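Local structure of putative lipase (Bacteroides thetaiotaomicron VPI-5482, 3BZW) at residues A[101-106]-A[187-191]; A[108-112]-A[204-208]. The protein is a putative lipase of the GDSL-like SGNH hydrolase family that probably cleaves ester bonds of lipids, perhaps as a lysophospholipase. All blocks are in the same frame, centred on the assembly; numbering follows the deposited sequence.

Interaction 1. Residues A[101-106]-A[187-191]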
ATOM      1  N   TYR A 101     -24.543  20.391  -0.109  1.00  2.98           N
ATOM      2  CA  TYR A 101     -24.168  19.469   0.959  1.00  4.79           C
ATOM      3  C   TYR A 101     -25.268  19.448   2.014  1.00  5.69           C
ATOM      4  O   TYR A 101     -25.784  18.389   2.375  1.00  6.09           O
ATOM      5  CB  TYR A 101     -22.850  19.897   1.617  1.00  3.27           C
ATOM      6  CG  TYR A 101     -22.668  19.336   3.017  1.00  4.21           C
ATOM      7  CD1 TYR A 101     -22.350  17.992   3.227  1.00  3.21           C
ATOM      8  CD2 TYR A 101     -22.869  20.148   4.133  1.00  4.86           C
ATOM      9  CE1 TYR A 101     -22.240  17.469   4.529  1.00  5.30           C
ATOM     10  CE2 TYR A 101     -22.767  19.643   5.425  1.00  4.97           C
ATOM     11  CZ  TYR A 101     -22.456  18.308   5.619  1.00  6.03           C
ATOM     12  OH  TYR A 101     -22.372  17.831   6.902  1.00  5.94           O
ATOM     13  N   ASN A 102     -25.635  20.628   2.499  1.00  5.07           N
ATOM     14  CA  ASN A 102     -26.659  20.732   3.530  1.00  5.24           C
ATOM     15  C   ASN A 102     -28.010  20.159   3.103  1.00  5.88           C
ATOM     16  O   ASN A 102     -28.735  19.592   3.922  1.00  7.09           O
ATOM     17  CB  ASN A 102     -26.837  22.195   3.950  1.00  5.29           C
ATOM     18  CG  ASN A 102     -27.849  22.356   5.068  1.00  5.19           C
ATOM     19  OD1 ASN A 102     -28.811  23.123   4.952  1.00  7.63           O
ATOM     20  ND2 ASN A 102     -27.636  21.632   6.159  1.00  3.14           N
ATOM     21  N   SER A 103     -28.337  20.289   1.823  1.00  5.48           N
ATOM     22  CA  SER A 103     -29.613  19.798   1.318  1.00  5.86           C
ATOM     23  C   SER A 103     -29.580  18.348   0.837  1.00  5.77           C
ATOM     24  O   SER A 103     -30.508  17.881   0.172  1.00  6.71           O
ATOM     25  CB  SER A 103     -30.112  20.719   0.203  1.00  6.70           C
ATOM     26  OG  SER A 103     -30.316  22.033   0.712  1.00  7.94           O
ATOM     27  N   SER A 104     -28.506  17.646   1.181  1.00  5.42           N
ATOM     28  CA  SER A 104     -28.328  16.239   0.820  1.00  5.27           C
ATOM     29  C   SER A 104     -28.511  15.923  -0.662  1.00  5.68           C
ATOM     30  O   SER A 104     -29.197  14.960  -1.014  1.00  5.68           O
ATOM     31  CB  SER A 104     -29.280  15.361   1.642  1.00  6.06           C
ATOM     32  OG  SER A 104     -29.078  15.557   3.030  1.00  6.38           O
ATOM     33  N   VAL A 105     -27.897  16.725  -1.526  1.00  4.69           N
ATOM     34  CA  VAL A 105     -27.973  16.501  -2.968  1.00  6.00           C
ATOM     35  C   VAL A 105     -27.014  15.360  -3.309  1.00  6.50           C
ATOM     36  O   VAL A 105     -25.808  15.480  -3.104  1.00  6.44           O
ATOM     37  CB  VAL A 105     -27.531  17.763  -3.767  1.00  5.75           C
ATOM     38  CG1 VAL A 105     -27.544  17.462  -5.261  1.00  6.24           C
ATOM     39  CG2 VAL A 105     -28.448  18.934  -3.456  1.00  4.48           C
ATOM     40  N   PRO A 106     -27.534  14.240  -3.838  1.00  6.30           N
ATOM     41  CA  PRO A 106     -26.660  13.115  -4.184  1.00  6.01           C
ATOM     42  C   PRO A 106     -25.549  13.554  -5.135  1.00  5.98           C
ATOM     43  O   PRO A 106     -25.781  14.347  -6.049  1.00  5.74           O
ATOM     44  CB  PRO A 106     -27.619  12.118  -4.833  1.00  6.33           C
ATOM     45  CG  PRO A 106     -28.917  12.405  -4.135  1.00  8.13           C
ATOM     46  CD  PRO A 106     -28.943  13.915  -4.123  1.00  5.85           C
ATOM     47  N   TYR A 187     -20.268  15.588  10.575  1.00  4.44           N
ATOM     48  CA  TYR A 187     -21.382  14.689  10.264  1.00  5.01           C
ATOM     49  C   TYR A 187     -21.656  14.570   8.768  1.00  5.04           C
ATOM     50  O   TYR A 187     -21.510  15.545   8.029  1.00  6.21           O
ATOM     51  CB  TYR A 187     -22.672  15.200  10.899  1.00  5.33           C
ATOM     52  CG  TYR A 187     -22.709  15.243  12.403  1.00  6.42           C
ATOM     53  CD1 TYR A 187     -23.109  14.131  13.136  1.00  6.18           C
ATOM     54  CD2 TYR A 187     -22.399  16.417  13.094  1.00  5.87           C
ATOM     55  CE1 TYR A 187     -23.211  14.183  14.528  1.00  7.55           C
ATOM     56  CE2 TYR A 187     -22.492  16.484  14.480  1.00  6.64           C
ATOM     57  CZ  TYR A 187     -22.903  15.359  15.188  1.00  7.55           C
ATOM     58  OH  TYR A 187     -23.006  15.416  16.554  1.00  8.00           O
ATOM     59  N   GLN A 188     -22.070  13.384   8.327  1.00  3.95           N
ATOM     60  CA  GLN A 188     -22.438  13.201   6.928  1.00  3.85           C
ATOM     61  C   GLN A 188     -23.817  13.850   6.827  1.00  4.73           C
ATOM     62  O   GLN A 188     -24.499  14.027   7.847  1.00  4.24           O
ATOM     63  CB  GLN A 188     -22.575  11.714   6.562  1.00  4.80           C
ATOM     64  CG  GLN A 188     -21.298  10.893   6.683  1.00  4.61           C
ATOM     65  CD  GLN A 188     -21.440   9.487   6.104  1.00  6.67           C
ATOM     66  OE1 GLN A 188     -22.509   8.881   6.167  1.00  6.11           O
ATOM     67  NE2 GLN A 188     -20.352   8.962   5.548  1.00  5.88           N
ATOM     68  N   ASN A 189     -24.227  14.213   5.616  1.00  3.82           N
ATOM     69  CA  ASN A 189     -25.543  14.805   5.430  1.00  4.81           C
ATOM     70  C   ASN A 189     -26.567  13.683   5.305  1.00  6.65           C
ATOM     71  O   ASN A 189     -26.276  12.529   5.627  1.00  5.99           O
ATOM     72  CB  ASN A 189     -25.587  15.685   4.175  1.00  4.44           C
ATOM     73  CG  ASN A 189     -25.180  14.942   2.920  1.00  4.64           C
ATOM     74  OD1 ASN A 189     -25.166  13.711   2.886  1.00  5.01           O
ATOM     75  ND2 ASN A 189     -24.861  15.690   1.874  1.00  3.22           N
ATOM     76  N   GLY A 190     -27.754  14.030   4.816  1.00  7.32           N
ATOM     77  CA  GLY A 190     -28.826  13.064   4.664  1.00  8.94           C
ATOM     78  C   GLY A 190     -28.634  11.977   3.623  1.00  9.73           C
ATOM     79  O   GLY A 190     -29.385  11.000   3.617  1.00  9.72           O
ATOM     80  N   CYS A 191     -27.663  12.131   2.726  1.00  9.79           N
ATOM     81  CA  CYS A 191     -27.449  11.089   1.732  1.00  9.22           C
ATOM     82  C   CYS A 191     -26.109  10.382   1.912  1.00  8.25           C
ATOM     83  O   CYS A 191     -25.556   9.823   0.970  1.00  9.01           O
ATOM     84  CB  CYS A 191     -27.619  11.629   0.295  1.00 10.20           C
ATOM     85  SG  CYS A 191     -26.564  12.989  -0.243  1.00 10.30           S
TER
HETATM   86  O   HOH W   1     -28.046  17.109   5.848  1.00  8.14           O
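Ser104 and Gly190 bring the two backbones together, with their CA atoms 5.0 Å apart where the end of helix 98-102 meets the loop 187-191. The helix closes in a Schellman motif, and Ser104 is its C-prime residue with positive phi. Asn189 binds this helix end through its side-chain amide. Asn189 ND2 donates to Tyr101 O at 2.9 Å, in the carbonyl plane and on a lone pair. The same oxygen accepts from Ser104 N within the motif, so two N-H groups grip it. Asn189 CG sits between its own backbone N and carbonyl carbon (chi1 56°). This brings the amide toward the helix end, where its two ends bond to different partners. While ND2 faces the helix, Asn189 OD1 accepts from Cys191 N at 3.0 Å, which makes an Asx turn. That donor stands above the carbonyl plane, not on a lone pair. The Tyr101 ring and the Asn189 amide run past each other in opposite directions, their planes only 21° apart. Tyr101 CE1 lies 3.8 Å from Asn189 CB. At the far end of the ring, Tyr101 OH donates to Tyr187 O at 2.7 Å, near the ring plane. Ser104 OG takes a weak, bent bond from Gly190 N at 2.7 Å. A water also joins the segments, donating to Asn102 O and accepting weakly from Gly190 N. Cys191 SG lies 3.4 Å from Ser104 O. Lys133 of a second subunit makes a cation-pi contact with Tyr187. The contact ties the exit of helix 98-102 to the loop between strand 180-182 and helix 195-210. Tyr198 of that helix bonds through its OH to both Asn189 ND2 and Val105 O.

Interaction 2. Residues A[108-112]-A[204-208]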
ATOM      1  N   GLY A 108     -23.879  11.743  -7.387  1.00  7.71           N
ATOM      2  CA  GLY A 108     -24.136  11.259  -8.732  1.00  8.05           C
ATOM      3  C   GLY A 108     -22.923  10.805  -9.522  1.00  9.30           C
ATOM      4  O   GLY A 108     -21.935  10.335  -8.955  1.00  8.31           O
ATOM      5  N   GLU A 109     -23.003  10.963 -10.842  1.00  6.92           N
ATOM      6  CA  GLU A 109     -21.939  10.551 -11.749  1.00  8.30           C
ATOM      7  C   GLU A 109     -21.659  11.639 -12.787  1.00  6.58           C
ATOM      8  O   GLU A 109     -22.559  12.378 -13.173  1.00  6.95           O
ATOM      9  CB  GLU A 109     -22.348   9.267 -12.479  1.00  8.46           C
ATOM     10  CG  GLU A 109     -22.801   8.120 -11.581  1.00 10.42           C
ATOM     11  CD  GLU A 109     -21.655   7.445 -10.848  1.00 11.92           C
ATOM     12  OE1 GLU A 109     -20.478   7.740 -11.157  1.00 12.51           O
ATOM     13  OE2 GLU A 109     -21.938   6.602  -9.967  1.00 12.18           O
ATOM     14  N   TRP A 110     -20.416  11.712 -13.252  1.00  6.66           N
ATOM     15  CA  TRP A 110     -20.030  12.713 -14.248  1.00  6.87           C
ATOM     16  C   TRP A 110     -20.511  12.387 -15.662  1.00  6.93           C
ATOM     17  O   TRP A 110     -21.019  13.259 -16.371  1.00  6.85           O
ATOM     18  CB  TRP A 110     -18.504  12.868 -14.296  1.00  4.18           C
ATOM     19  CG  TRP A 110     -17.871  13.452 -13.064  1.00  4.87           C
ATOM     20  CD1 TRP A 110     -17.017  12.823 -12.203  1.00  5.15           C
ATOM     21  CD2 TRP A 110     -17.984  14.805 -12.600  1.00  4.89           C
ATOM     22  NE1 TRP A 110     -16.586  13.701 -11.235  1.00  4.32           N
ATOM     23  CE2 TRP A 110     -17.164  14.923 -11.454  1.00  4.38           C
ATOM     24  CE3 TRP A 110     -18.696  15.929 -13.043  1.00  5.24           C
ATOM     25  CZ2 TRP A 110     -17.035  16.123 -10.743  1.00  5.60           C
ATOM     26  CZ3 TRP A 110     -18.568  17.126 -12.335  1.00  5.02           C
ATOM     27  CH2 TRP A 110     -17.742  17.210 -11.197  1.00  6.43           C
ATOM     28  N   PHE A 111     -20.336  11.132 -16.067  1.00  7.12           N
ATOM     29  CA  PHE A 111     -20.702  10.683 -17.410  1.00  7.68           C
ATOM     30  C   PHE A 111     -21.427   9.344 -17.416  1.00  8.09           C
ATOM     31  O   PHE A 111     -21.546   8.667 -16.395  1.00  7.73           O
ATOM     32  CB  PHE A 111     -19.442  10.440 -18.255  1.00  7.52           C
ATOM     33  CG  PHE A 111     -18.553  11.634 -18.437  1.00  7.13           C
ATOM     34  CD1 PHE A 111     -18.706  12.467 -19.541  1.00  7.16           C
ATOM     35  CD2 PHE A 111     -17.514  11.884 -17.546  1.00  6.63           C
ATOM     36  CE1 PHE A 111     -17.833  13.526 -19.762  1.00  6.88           C
ATOM     37  CE2 PHE A 111     -16.631  12.942 -17.756  1.00  7.67           C
ATOM     38  CZ  PHE A 111     -16.789  13.764 -18.867  1.00  7.12           C
ATOM     39  N   THR A 112     -21.889   8.974 -18.608  1.00  8.24           N
ATOM     40  CA  THR A 112     -22.483   7.666 -18.861  1.00  9.42           C
ATOM     41  C   THR A 112     -21.564   7.216 -20.006  1.00  9.40           C
ATOM     42  O   THR A 112     -20.986   8.063 -20.695  1.00  7.04           O
ATOM     43  CB  THR A 112     -23.942   7.739 -19.366  1.00 10.66           C
ATOM     44  OG1 THR A 112     -24.001   8.527 -20.560  1.00 13.83           O
ATOM     45  CG2 THR A 112     -24.852   8.341 -18.295  1.00 11.13           C
ATOM     46  N   GLU A 204     -12.271  18.566  -9.033  1.00  6.13           N
ATOM     47  CA  GLU A 204     -12.183  17.646 -10.167  1.00  8.49           C
ATOM     48  C   GLU A 204     -12.713  18.253 -11.460  1.00  6.11           C
ATOM     49  O   GLU A 204     -12.251  17.910 -12.552  1.00  6.69           O
ATOM     50  CB  GLU A 204     -12.956  16.367  -9.853  1.00  8.92           C
ATOM     51  CG  GLU A 204     -12.248  15.465  -8.861  1.00 14.26           C
ATOM     52  CD  GLU A 204     -13.197  14.542  -8.131  1.00 16.22           C
ATOM     53  OE1 GLU A 204     -14.214  14.136  -8.730  1.00 17.52           O
ATOM     54  OE2 GLU A 204     -12.918  14.215  -6.959  1.00 19.82           O
ATOM     55  N   ALA A 205     -13.686  19.147 -11.338  1.00  4.94           N
ATOM     56  CA  ALA A 205     -14.272  19.787 -12.513  1.00  5.43           C
ATOM     57  C   ALA A 205     -13.236  20.587 -13.301  1.00  6.75           C
ATOM     58  O   ALA A 205     -13.399  20.806 -14.500  1.00  7.63           O
ATOM     59  CB  ALA A 205     -15.435  20.689 -12.097  1.00  6.04           C
ATOM     60  N   GLY A 206     -12.174  21.022 -12.628  1.00  5.72           N
ATOM     61  CA  GLY A 206     -11.137  21.785 -13.301  1.00  5.90           C
ATOM     62  C   GLY A 206     -10.619  21.087 -14.551  1.00  7.33           C
ATOM     63  O   GLY A 206     -10.572  21.689 -15.625  1.00  6.88           O
ATOM     64  N   ASN A 207     -10.226  19.822 -14.416  1.00  5.91           N
ATOM     65  CA  ASN A 207      -9.723  19.051 -15.552  1.00  6.88           C
ATOM     66  C   ASN A 207     -10.853  18.491 -16.404  1.00  6.41           C
ATOM     67  O   ASN A 207     -10.742  18.425 -17.628  1.00  6.97           O
ATOM     68  CB  ASN A 207      -8.837  17.895 -15.071  1.00  6.98           C
ATOM     69  CG  ASN A 207      -7.477  18.360 -14.598  1.00  8.97           C
ATOM     70  OD1 ASN A 207      -7.020  17.975 -13.523  1.00  9.63           O
ATOM     71  ND2 ASN A 207      -6.815  19.181 -15.408  1.00  8.63           N
ATOM     72  N   ILE A 208     -11.937  18.077 -15.762  1.00  5.65           N
ATOM     73  CA  ILE A 208     -13.063  17.523 -16.500  1.00  5.71           C
ATOM     74  C   ILE A 208     -13.632  18.527 -17.501  1.00  5.59           C
ATOM     75  O   ILE A 208     -13.934  18.169 -18.646  1.00  5.85           O
ATOM     76  CB  ILE A 208     -14.196  17.083 -15.550  1.00  5.70           C
ATOM     77  CG1 ILE A 208     -13.722  15.910 -14.688  1.00  5.62           C
ATOM     78  CG2 ILE A 208     -15.434  16.692 -16.363  1.00  3.88           C
ATOM     79  CD1 ILE A 208     -14.694  15.517 -13.590  1.00  7.19           C
TER
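The indole of Trp110 carries Ile208 over one face and Glu204 at its edge. Ile208 CD1 stands 3.4 Å from the centroid of the five-membered ring of Trp110, 14° off the ring normal, in a CH-pi contact. Ile208 CD1 comes closest to Trp110 CE2, at 3.3 Å. Ile208 CG1 lies anti to its carbonyl carbon (chi1 -66°), and the extended branch beyond it carries CD1 to the indole. The other branch serves a second ring: Ile208 CG2 lies 4.1 Å from Phe111 CZ. At the indole edge, Trp110 NE1 donates in the ring plane to Glu204 OE1, but the bond is long and weak at 3.5 Å. The carboxylate is turned 67° against the ring. Ala205 CB adds a looser apolar touch, 4.3 Å from Trp110 CH2. With alanine at the Trp110 position, Ile208 CD1 would probably lose the aromatic face it rests on, and Glu204 OE1 its weak N-H partner. This is a surface contact between helix 195-210 and the loop leading into strand 111-122, which pairs with strand 127-136 in a two-stranded antiparallel sheet. Helix 143-157 lies beside both segments: its Ile147 touches Trp110 and Ala205, and its Asn148 bonds to Trp110 O. Phe111 also packs on Arg134 and Pro136, next to the root of the hairpin.

Overall arrangement
Interactions 1 and 2 have centres about 19 Å apart and share no direct touch. Their segments alternate along the chain: 101-106, 108-112, 187-191, 204-208. The first two adjoin, running from the end of helix 98-102 to the start of strand 111-122. Segment 187-191 lies in the loop before helix 195-210, and 204-208 lies within that helix. The same connection is thus fastened twice, first to the loop before that helix and then to the helix itself. Interaction 2 joins the body of the SGNH hydrolase fold to the base of the long hairpin 111-136. Both regions also meet other subunits of the six-chain assembly.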